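Alpha-ketoglutarate-dependent non-heme iron oxygenase EasH (Aspergillus japonicus, PDB 5M0T) probably catalyses an iron(II)- and 2-oxoglutarate-dependent oxidation in the biosynthesis of the ergot alkaloid cycloclavine. Local coordinates at residues H55-W59 with L71-L77. Residues are numbered along the deposited sequence; the frame is centred on the assembly and turned at random.
Sequences HMKQW and LAGMRQL
Q58 and R75 pair as a single backbone bridge, their CA atoms 4.5 Å apart, where loop 55-59 runs antiparallel to the edge strand 75-77. Q76 N donates to K57 O (3.2 Å), and a longer, weak bond from W59 N to M74 O flanks it. The lysine chain adds a third link: bent about CB-CG (chi2 -55°), it runs beside the Q76 side chain and delivers NZ to Q76 O at 3.1 Å, tilted out of the carbonyl plane. The same ammonium forms a salt bridge with D275 of the second subunit, so one charge joins loop, strand and neighbouring chain.

Aromatic packing fills the turn end. CB of L71 lies over one face of the W59 six-membered ring, 4.3 Å from its centroid, a CH-pi contact, while L71 CD1 reaches W59 CZ3. At the ring edge sits Q76 CG, with the amide plane turned 62° from the indole; OE1 of that amide bonds to S78 OG. The indole NE1 is taken by E68 OE1, which helps to hold the ring's rotation.

Sulfur and alkyl contacts close the other end: the M56 chain, bent at chi2 and chi3, brings SD to L77 CB (3.7 Å), and H55 CB rests on L77 CD2. The R75 guanidinium folds back over the loop backbone, one face toward K57 CA.

On its other side strand 75-77 is hydrogen-bonded to strand 112-122, R75 with E121 and L77 with V119, so loop 55-59 borders the outer edge of the major sheet of this cupin-type PhyH fold. The type II turn L71-M74, with G73 at a positive phi (87°), leads into that strand from helix 66-71, whose last residue, L71, lines the 2-oxoglutarate pocket, its side chain about 4 Å from the bound cosubstrate and about 8 Å from the iron.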
loop_
_atom_site.group_PDB
_atom_site.type_symbol
_atom_site.label_atom_id
_atom_site.label_comp_id
_atom_site.label_asym_id
_atom_site.label_seq_id
_atom_site.Cartn_x
_atom_site.Cartn_y
_atom_site.Cartn_z
ATOM N N HIS A 55 6.122 27.939 2.179
ATOM C CA HIS A 55 6.846 26.650 2.278
ATOM C C HIS A 55 7.458 26.121 0.955
ATOM O O HIS A 55 8.087 25.047 0.955
ATOM C CB HIS A 55 5.926 25.557 2.848
ATOM C CG HIS A 55 5.281 25.900 4.150
ATOM N ND1 HIS A 55 5.849 25.593 5.365
ATOM C CD2 HIS A 55 4.110 26.518 4.424
ATOM C CE1 HIS A 55 5.061 26.026 6.334
ATOM N NE2 HIS A 55 3.999 26.588 5.787
ATOM N N MET A 56 7.268 26.839 -0.160
ATOM C CA MET A 56 7.688 26.334 -1.495
ATOM C C MET A 56 9.215 26.345 -1.685
ATOM O O MET A 56 9.901 27.219 -1.147
ATOM C CB MET A 56 7.024 27.147 -2.631
ATOM C CG MET A 56 5.503 27.018 -2.735
ATOM S SD MET A 56 4.963 25.382 -3.294
ATOM C CE MET A 56 5.325 25.462 -5.056
ATOM N N LYS A 57 9.729 25.370 -2.443
ATOM C CA LYS A 57 11.148 25.342 -2.847
ATOM C C LYS A 57 11.424 24.424 -4.058
ATOM O O LYS A 57 10.550 23.704 -4.528
ATOM C CB LYS A 57 12.076 24.999 -1.650
ATOM C CG LYS A 57 12.266 23.519 -1.317
ATOM C CD LYS A 57 10.966 22.777 -1.088
ATOM C CE LYS A 57 11.256 21.328 -0.744
ATOM N NZ LYS A 57 10.141 20.462 -1.197
ATOM N N GLN A 58 12.662 24.466 -4.543
ATOM C CA GLN A 58 13.101 23.678 -5.697
ATOM C C GLN A 58 13.217 22.183 -5.345
ATOM O O GLN A 58 13.520 21.833 -4.202
ATOM C CB GLN A 58 14.452 24.224 -6.215
ATOM C CG GLN A 58 14.899 23.704 -7.583
ATOM C CD GLN A 58 13.973 24.106 -8.731
ATOM O OE1 GLN A 58 13.208 25.072 -8.636
ATOM N NE2 GLN A 58 14.043 23.363 -9.827
ATOM N N TRP A 59 12.961 21.314 -6.327
ATOM C CA TRP A 59 13.202 19.868 -6.176
ATOM C C TRP A 59 14.711 19.583 -6.036
ATOM O O TRP A 59 15.502 19.973 -6.913
ATOM C CB TRP A 59 12.640 19.093 -7.379
ATOM C CG TRP A 59 12.998 17.620 -7.372
ATOM C CD1 TRP A 59 14.102 17.032 -7.941
ATOM C CD2 TRP A 59 12.257 16.561 -6.757
ATOM N NE1 TRP A 59 14.089 15.677 -7.715
ATOM C CE2 TRP A 59 12.970 15.357 -6.990
ATOM C CE3 TRP A 59 11.060 16.508 -6.029
ATOM C CZ2 TRP A 59 12.516 14.112 -6.526
ATOM C CZ3 TRP A 59 10.613 15.286 -5.565
ATOM C CH2 TRP A 59 11.340 14.098 -5.813
ATOM N N LEU A 71 9.890 15.070 -12.027
ATOM C CA LEU A 71 9.791 16.292 -11.183
ATOM C C LEU A 71 11.039 17.215 -11.120
ATOM O O LEU A 71 11.004 18.240 -10.433
ATOM C CB LEU A 71 9.354 15.918 -9.751
ATOM C CG LEU A 71 7.972 15.262 -9.601
ATOM C CD1 LEU A 71 7.798 14.695 -8.200
ATOM C CD2 LEU A 71 6.848 16.238 -9.930
ATOM N N ALA A 72 12.118 16.873 -11.826
ATOM C CA ALA A 72 13.280 17.773 -11.932
ATOM C C ALA A 72 12.881 19.050 -12.695
ATOM O O ALA A 72 12.094 18.987 -13.648
ATOM C CB ALA A 72 14.451 17.068 -12.626
ATOM N N GLY A 73 13.398 20.199 -12.251
ATOM C CA GLY A 73 13.083 21.515 -12.845
ATOM C C GLY A 73 11.839 22.231 -12.315
ATOM O O GLY A 73 11.622 23.411 -12.622
ATOM N N MET A 74 11.014 21.532 -11.526
ATOM C CA MET A 74 9.788 22.111 -10.967
ATOM C C MET A 74 10.044 22.615 -9.559
ATOM O O MET A 74 10.933 22.097 -8.856
ATOM C CB MET A 74 8.686 21.065 -10.898
ATOM C CG MET A 74 8.136 20.671 -12.249
ATOM S SD MET A 74 6.804 19.470 -12.082
ATOM C CE MET A 74 5.722 20.014 -13.405
ATOM N N ARG A 75 9.261 23.621 -9.158
ATOM C CA ARG A 75 9.075 23.931 -7.741
ATOM C C ARG A 75 7.959 23.012 -7.232
ATOM O O ARG A 75 6.915 22.903 -7.871
ATOM C CB ARG A 75 8.717 25.401 -7.547
ATOM C CG ARG A 75 9.778 26.371 -8.061
ATOM C CD ARG A 75 9.445 27.819 -7.717
ATOM N NE ARG A 75 9.413 28.026 -6.262
ATOM C CZ ARG A 75 10.464 28.298 -5.483
ATOM N NH1 ARG A 75 11.695 28.436 -5.988
ATOM N NH2 ARG A 75 10.272 28.448 -4.175
ATOM N N GLN A 76 8.193 22.326 -6.112
ATOM C CA GLN A 76 7.193 21.429 -5.543
ATOM C C GLN A 76 7.171 21.440 -4.014
ATOM O O GLN A 76 8.210 21.583 -3.358
ATOM C CB GLN A 76 7.337 19.988 -6.090
ATOM C CG GLN A 76 8.554 19.177 -5.616
ATOM C CD GLN A 76 8.377 18.432 -4.284
ATOM O OE1 GLN A 76 7.270 18.078 -3.886
ATOM N NE2 GLN A 76 9.488 18.185 -3.597
ATOM N N LEU A 77 5.962 21.317 -3.471
ATOM C CA LEU A 77 5.729 21.041 -2.058
ATOM C C LEU A 77 4.730 19.900 -1.996
ATOM O O LEU A 77 3.720 19.953 -2.678
ATOM C CB LEU A 77 5.145 22.266 -1.360
ATOM C CG LEU A 77 4.804 22.129 0.138
ATOM C CD1 LEU A 77 6.068 21.959 0.977
ATOM C CD2 LEU A 77 3.982 23.320 0.593
#